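Local coordinates for protein lysyl oxidase (Pichia pastoris, PDB 1W7C) that is a copper- and topaquinone-dependent amine oxidase that probably deaminates primary amines oxidatively, peptidyl lysine side chains among them, at residues Y54-I58 with F387-E391; T503-A507 with L639-I644. All coordinates share one frame; numbering follows the deposited sequence.

Contact 1 of 2, residues Y54-I58 with F387-E391; sequences YVLWI and FEYDE
E388 reaches alongside W57, and its chain can be followed from backbone to carboxylate against the indole. CB lies 4.1 Å from L56 O; CG, set beside the backbone N (chi1 -54°), comes to 3.8 Å from W57 CD1; CD lies 3.9 Å from W57 NE1, and OE1 reaches W57 NE1 at 3.0 Å. The indole N-H points at the anti side of OE1, slightly out of the carboxylate plane, and the ring and carboxylate planes are 29° apart. OE1 also takes a salt bridge from R315, while OE2 accepts from N365, together fixing the carboxylate's rotation.

The backbones meet through Y389 N, which donates to L56 O at 2.9 Å; the same oxygen receives a CA-H...O contact from E388. L56 and W57 form a classic beta bulge opposite V86 of strand 82-89, and E388 to E391 make a type I' turn.

On the other flank F387 meets I58, whose CD1 lies 3.7 Å from F387 CE1, and V55 CG1 adds to this apolar patch at the phenyl edge. Helix 26-39 packs against all three. L56 CG meets Y389 CE1 at 4.1 Å. Waters also bridge the segments: one joins V55 N to D390 OD2, a second runs from V55 O to the same carboxylate oxygen, and D390 OD1 is held by V45 N.

The N2 strand is thus joined to the catalytic hairpin by a single direct backbone hydrogen bond; the rest comes from the W57-E388 bond, apolar packing and bridging waters, and R315 probably keeps the buried carboxylate ionised.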
loop_
_atom_site.group_PDB
_atom_site.type_symbol
_atom_site.label_atom_id
_atom_site.label_comp_id
_atom_site.label_asym_id
_atom_site.label_seq_id
_atom_site.Cartn_x
_atom_site.Cartn_y
_atom_site.Cartn_z
ATOM N N TYR A 54 5.544 -39.012 25.730
ATOM C CA TYR A 54 4.206 -38.570 25.357
ATOM C C TYR A 54 4.191 -37.970 23.972
ATOM O O TYR A 54 5.196 -37.500 23.479
ATOM C CB TYR A 54 3.637 -37.577 26.358
ATOM C CG TYR A 54 4.503 -36.370 26.646
ATOM C CD1 TYR A 54 4.393 -35.215 25.906
ATOM C CD2 TYR A 54 5.413 -36.391 27.687
ATOM C CE1 TYR A 54 5.172 -34.099 26.189
ATOM C CE2 TYR A 54 6.229 -35.288 27.981
ATOM C CZ TYR A 54 6.091 -34.146 27.239
ATOM O OH TYR A 54 6.898 -33.075 27.553
ATOM N N VAL A 55 3.027 -38.000 23.341
ATOM C CA VAL A 55 2.900 -37.494 21.984
ATOM C C VAL A 55 2.499 -36.006 21.982
ATOM O O VAL A 55 1.523 -35.604 22.639
ATOM C CB VAL A 55 1.851 -38.332 21.193
ATOM C CG1 VAL A 55 1.669 -37.819 19.756
ATOM C CG2 VAL A 55 2.262 -39.795 21.164
ATOM N N LEU A 56 3.212 -35.207 21.203
ATOM C CA LEU A 56 2.833 -33.797 21.035
ATOM C C LEU A 56 1.944 -33.556 19.823
ATOM O O LEU A 56 0.848 -33.023 19.955
ATOM C CB LEU A 56 4.063 -32.876 20.925
ATOM C CG LEU A 56 4.846 -32.551 22.167
ATOM C CD1 LEU A 56 5.786 -33.692 22.489
ATOM C CD2 LEU A 56 5.618 -31.240 21.945
ATOM N N TRP A 57 2.475 -33.925 18.654
ATOM C CA TRP A 57 1.913 -33.530 17.364
ATOM C C TRP A 57 1.809 -34.719 16.413
ATOM O O TRP A 57 2.650 -35.628 16.449
ATOM C CB TRP A 57 2.787 -32.449 16.728
ATOM C CG TRP A 57 2.786 -31.179 17.499
ATOM C CD1 TRP A 57 1.722 -30.603 18.149
ATOM C CD2 TRP A 57 3.912 -30.343 17.757
ATOM N NE1 TRP A 57 2.124 -29.448 18.770
ATOM C CE2 TRP A 57 3.460 -29.259 18.534
ATOM C CE3 TRP A 57 5.270 -30.387 17.388
ATOM C CZ2 TRP A 57 4.315 -28.244 18.984
ATOM C CZ3 TRP A 57 6.121 -29.375 17.832
ATOM C CH2 TRP A 57 5.638 -28.317 18.617
ATOM N N ILE A 58 0.747 -34.715 15.614
ATOM C CA ILE A 58 0.513 -35.675 14.546
ATOM C C ILE A 58 -0.139 -34.924 13.390
ATOM O O ILE A 58 -1.245 -34.415 13.548
ATOM C CB ILE A 58 -0.439 -36.818 14.973
ATOM C CG1 ILE A 58 0.107 -37.583 16.176
ATOM C CG2 ILE A 58 -0.658 -37.742 13.785
ATOM C CD1 ILE A 58 -0.861 -38.615 16.750
ATOM N N PHE A 387 -4.128 -31.326 15.684
ATOM C CA PHE A 387 -3.985 -32.288 16.783
ATOM C C PHE A 387 -2.873 -31.850 17.712
ATOM O O PHE A 387 -1.756 -31.588 17.263
ATOM C CB PHE A 387 -3.689 -33.709 16.256
ATOM C CG PHE A 387 -3.450 -34.706 17.359
ATOM C CD1 PHE A 387 -2.185 -34.947 17.840
ATOM C CD2 PHE A 387 -4.527 -35.330 17.964
ATOM C CE1 PHE A 387 -1.991 -35.845 18.884
ATOM C CE2 PHE A 387 -4.346 -36.224 18.989
ATOM C CZ PHE A 387 -3.078 -36.473 19.456
ATOM N N GLU A 388 -3.158 -31.746 18.996
ATOM C CA GLU A 388 -2.082 -31.481 19.979
ATOM C C GLU A 388 -2.397 -32.196 21.276
ATOM O O GLU A 388 -3.516 -32.143 21.754
ATOM C CB GLU A 388 -1.911 -29.997 20.278
ATOM C CG GLU A 388 -1.709 -29.133 19.059
ATOM C CD GLU A 388 -1.271 -27.735 19.421
ATOM O OE1 GLU A 388 -0.027 -27.522 19.645
ATOM O OE2 GLU A 388 -2.159 -26.840 19.444
ATOM N N TYR A 389 -1.393 -32.848 21.854
ATOM C CA TYR A 389 -1.470 -33.354 23.230
ATOM C C TYR A 389 -2.765 -34.109 23.468
ATOM O O TYR A 389 -3.593 -33.736 24.333
ATOM C CB TYR A 389 -1.409 -32.217 24.234
ATOM C CG TYR A 389 -0.231 -31.296 24.153
ATOM C CD1 TYR A 389 1.022 -31.679 24.631
ATOM C CD2 TYR A 389 -0.381 -30.007 23.673
ATOM C CE1 TYR A 389 2.091 -30.802 24.593
ATOM C CE2 TYR A 389 0.671 -29.131 23.626
ATOM C CZ TYR A 389 1.904 -29.524 24.081
ATOM O OH TYR A 389 2.935 -28.629 24.037
ATOM N N ASP A 390 -2.946 -35.146 22.681
ATOM C CA ASP A 390 -4.009 -36.127 22.880
ATOM C C ASP A 390 -5.406 -35.706 22.391
ATOM O O ASP A 390 -6.328 -36.490 22.500
ATOM C CB ASP A 390 -4.080 -36.574 24.354
ATOM C CG ASP A 390 -2.798 -37.281 24.833
ATOM O OD1 ASP A 390 -2.564 -37.301 26.074
ATOM O OD2 ASP A 390 -1.989 -37.858 24.052
ATOM N N GLU A 391 -5.561 -34.495 21.836
ATOM C CA GLU A 391 -6.857 -34.019 21.393
ATOM C C GLU A 391 -6.861 -33.519 19.937
ATOM O O GLU A 391 -5.938 -32.839 19.484
ATOM C CB GLU A 391 -7.373 -32.943 22.346
ATOM C CG GLU A 391 -7.596 -33.481 23.762
ATOM C CD GLU A 391 -8.023 -32.405 24.728
ATOM O OE1 GLU A 391 -7.207 -31.499 24.986
ATOM O OE2 GLU A 391 -9.168 -32.473 25.224
HETATM O O HOH W 1 0.628 -38.758 24.915
HETATM O O HOH W 2 -1.018 -36.761 21.851
HETATM O O HOH W 3 -0.024 -31.773 15.234
#

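Contact 2 of 2, residues T503-A507 with L639-I644. With CA (calcium ion), chain D.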
loop_
_atom_site.group_PDB
_atom_site.type_symbol
_atom_site.label_atom_id
_atom_site.label_comp_id
_atom_site.label_asym_id
_atom_site.label_seq_id
_atom_site.Cartn_x
_atom_site.Cartn_y
_atom_site.Cartn_z
ATOM N N THR A 503 8.540 -25.313 -14.154
ATOM C CA THR A 503 9.471 -25.186 -13.041
ATOM C C THR A 503 10.778 -24.512 -13.374
ATOM O O THR A 503 11.389 -23.830 -12.520
ATOM C CB THR A 503 9.784 -26.558 -12.398
ATOM O OG1 THR A 503 10.327 -27.460 -13.391
ATOM C CG2 THR A 503 8.573 -27.207 -11.773
ATOM N N LYS A 504 11.290 -24.744 -14.579
ATOM C CA LYS A 504 12.628 -24.289 -14.930
ATOM C C LYS A 504 12.561 -22.793 -15.223
ATOM O O LYS A 504 11.964 -22.379 -16.235
ATOM C CB LYS A 504 13.201 -25.059 -16.144
ATOM C CG LYS A 504 14.629 -24.745 -16.426
ATOM C CD LYS A 504 15.199 -25.419 -17.701
ATOM C CE LYS A 504 16.685 -25.085 -17.929
ATOM N NZ LYS A 504 17.218 -25.806 -19.115
ATOM N N ASN A 505 13.174 -22.005 -14.337
ATOM C CA ASN A 505 13.038 -20.568 -14.341
ATOM C C ASN A 505 14.405 -19.888 -14.211
ATOM O O ASN A 505 15.439 -20.528 -14.037
ATOM C CB ASN A 505 12.129 -20.098 -13.165
ATOM C CG ASN A 505 10.643 -20.452 -13.289
ATOM O OD1 ASN A 505 9.903 -20.178 -12.338
ATOM N ND2 ASN A 505 10.182 -20.997 -14.430
ATOM N N ARG A 506 14.382 -18.556 -14.360
ATOM C CA ARG A 506 15.531 -17.684 -14.108
ATOM C C ARG A 506 14.991 -16.526 -13.296
ATOM O O ARG A 506 13.818 -16.195 -13.402
ATOM C CB ARG A 506 16.059 -17.133 -15.411
ATOM C CG ARG A 506 16.816 -18.024 -16.197
ATOM C CD ARG A 506 17.754 -17.271 -17.201
ATOM N NE ARG A 506 18.330 -18.277 -18.036
ATOM C CZ ARG A 506 17.686 -18.905 -19.004
ATOM N NH1 ARG A 506 16.526 -18.490 -19.415
ATOM N NH2 ARG A 506 18.321 -19.867 -19.658
ATOM N N ALA A 507 15.796 -15.967 -12.427
ATOM C CA ALA A 507 15.441 -14.760 -11.716
ATOM C C ALA A 507 16.286 -13.632 -12.278
ATOM O O ALA A 507 17.476 -13.775 -12.476
ATOM C CB ALA A 507 15.720 -14.913 -10.234
ATOM N N LEU A 639 21.146 -20.682 -10.241
ATOM C CA LEU A 639 19.712 -20.452 -10.406
ATOM C C LEU A 639 19.375 -20.227 -11.891
ATOM O O LEU A 639 18.269 -19.835 -12.235
ATOM C CB LEU A 639 19.280 -19.218 -9.608
ATOM C CG LEU A 639 19.487 -19.293 -8.092
ATOM C CD1 LEU A 639 19.147 -17.935 -7.472
ATOM C CD2 LEU A 639 18.716 -20.410 -7.454
ATOM N N ASP A 640 20.361 -20.444 -12.759
ATOM C CA ASP A 640 20.258 -20.055 -14.155
ATOM C C ASP A 640 19.595 -21.197 -14.947
ATOM O O ASP A 640 20.260 -22.009 -15.540
ATOM C CB ASP A 640 21.682 -19.731 -14.664
ATOM C CG ASP A 640 21.696 -19.020 -15.978
ATOM O OD1 ASP A 640 20.636 -18.846 -16.573
ATOM O OD2 ASP A 640 22.745 -18.609 -16.512
ATOM N N GLY A 641 18.270 -21.285 -14.865
ATOM C CA GLY A 641 17.506 -22.375 -15.478
ATOM C C GLY A 641 17.313 -23.500 -14.471
ATOM O O GLY A 641 17.843 -24.599 -14.617
ATOM N N GLU A 642 16.598 -23.187 -13.407
ATOM C CA GLU A 642 16.411 -24.063 -12.277
ATOM C C GLU A 642 15.042 -23.790 -11.679
ATOM O O GLU A 642 14.447 -22.755 -11.943
ATOM C CB GLU A 642 17.510 -23.847 -11.235
ATOM C CG GLU A 642 18.912 -24.213 -11.704
ATOM C CD GLU A 642 19.137 -25.687 -12.019
ATOM O OE1 GLU A 642 18.406 -26.564 -11.530
ATOM O OE2 GLU A 642 20.085 -25.970 -12.766
ATOM N N ASP A 643 14.568 -24.702 -10.843
ATOM C CA ASP A 643 13.346 -24.456 -10.063
ATOM C C ASP A 643 13.730 -23.559 -8.895
ATOM O O ASP A 643 14.546 -23.941 -8.037
ATOM C CB ASP A 643 12.809 -25.783 -9.579
ATOM C CG ASP A 643 11.495 -25.665 -8.896
ATOM O OD1 ASP A 643 11.052 -24.530 -8.616
ATOM O OD2 ASP A 643 10.815 -26.703 -8.633
ATOM N N ILE A 644 13.206 -22.338 -8.914
ATOM C CA ILE A 644 13.544 -21.298 -7.961
ATOM C C ILE A 644 12.386 -21.164 -6.980
ATOM O O ILE A 644 11.194 -21.307 -7.324
ATOM C CB ILE A 644 13.789 -19.959 -8.716
ATOM C CG1 ILE A 644 14.977 -20.106 -9.670
ATOM C CG2 ILE A 644 14.027 -18.805 -7.727
ATOM C CD1 ILE A 644 15.203 -18.940 -10.585
HETATM CA CA CA D . 9.651 -22.683 -8.463
HETATM O O HOH W 4 10.710 -22.116 -10.568
HETATM O O HOH W 5 20.554 -21.621 -18.560
HETATM O O HOH W 6 18.438 -17.048 -12.599
#
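This is an irregular antiparallel strand pairing at the edge of the catalytic domain, where the starts of strands 504-518 and 642-654 meet beside a calcium ion. N505 N donates to E642 O at 2.8 Å, and E642 N returns a 3.0 Å bond to N505 O. G641 N also reaches N505 O, weakly, so that G641 and E642 both face N505 in a G1 beta bulge. The positive phi of G641 (92°) suits a residue without CB, and the K504 chain runs over its backbone, CE 3.5 Å from G641 O.

Beyond the bulge, R506 crosses D640, the centre of an inverse gamma turn. R506 NE forms a salt bridge with D640 OD1 at 2.8 Å, the oxygen lying in the guanidinium plane and met nearly along its C-O axis, while the two flat groups stand 77° apart. A water links R506 NH2 to D640 O.

At the other end, D643 CG is anti to the backbone N (chi1 -174°), which carries OD1 to the calcium ion at 2.3 Å; I644 O and a water also bind the metal. That water donates to T503 O and accepts from I644 N, tying the metal to both segments. I644 CD1 packs on A507 CB.

D497, L498 and D499 complete the calcium site, and K65 at the start of helix 65-73 pairs with D643 OD2. The same helix touches T503, strand 553-559 lies against N505 and A507, and strand 602-606 meets A507 and L639.

How the contacts relate
Contact 1 is wholly buried and joins two domains, the N2 strand 53-61 and the catalytic hairpin led by strand 380-388; contact 2 is partly exposed and stays within the catalytic domain, pairing strands 504-518 and 642-654. Their centres are about 39 Å apart and they do not touch. Each interrupts regular strand geometry with a bulge, but in contact 1 it is a classic bulge facing a third strand, whereas in contact 2 it is formed by the pairing itself. The interior contact adds aromatic and aliphatic packing and an indole-carboxylate bond to one backbone bond; the peripheral one has several backbone bonds, a salt bridge and calcium. Waters bridge both.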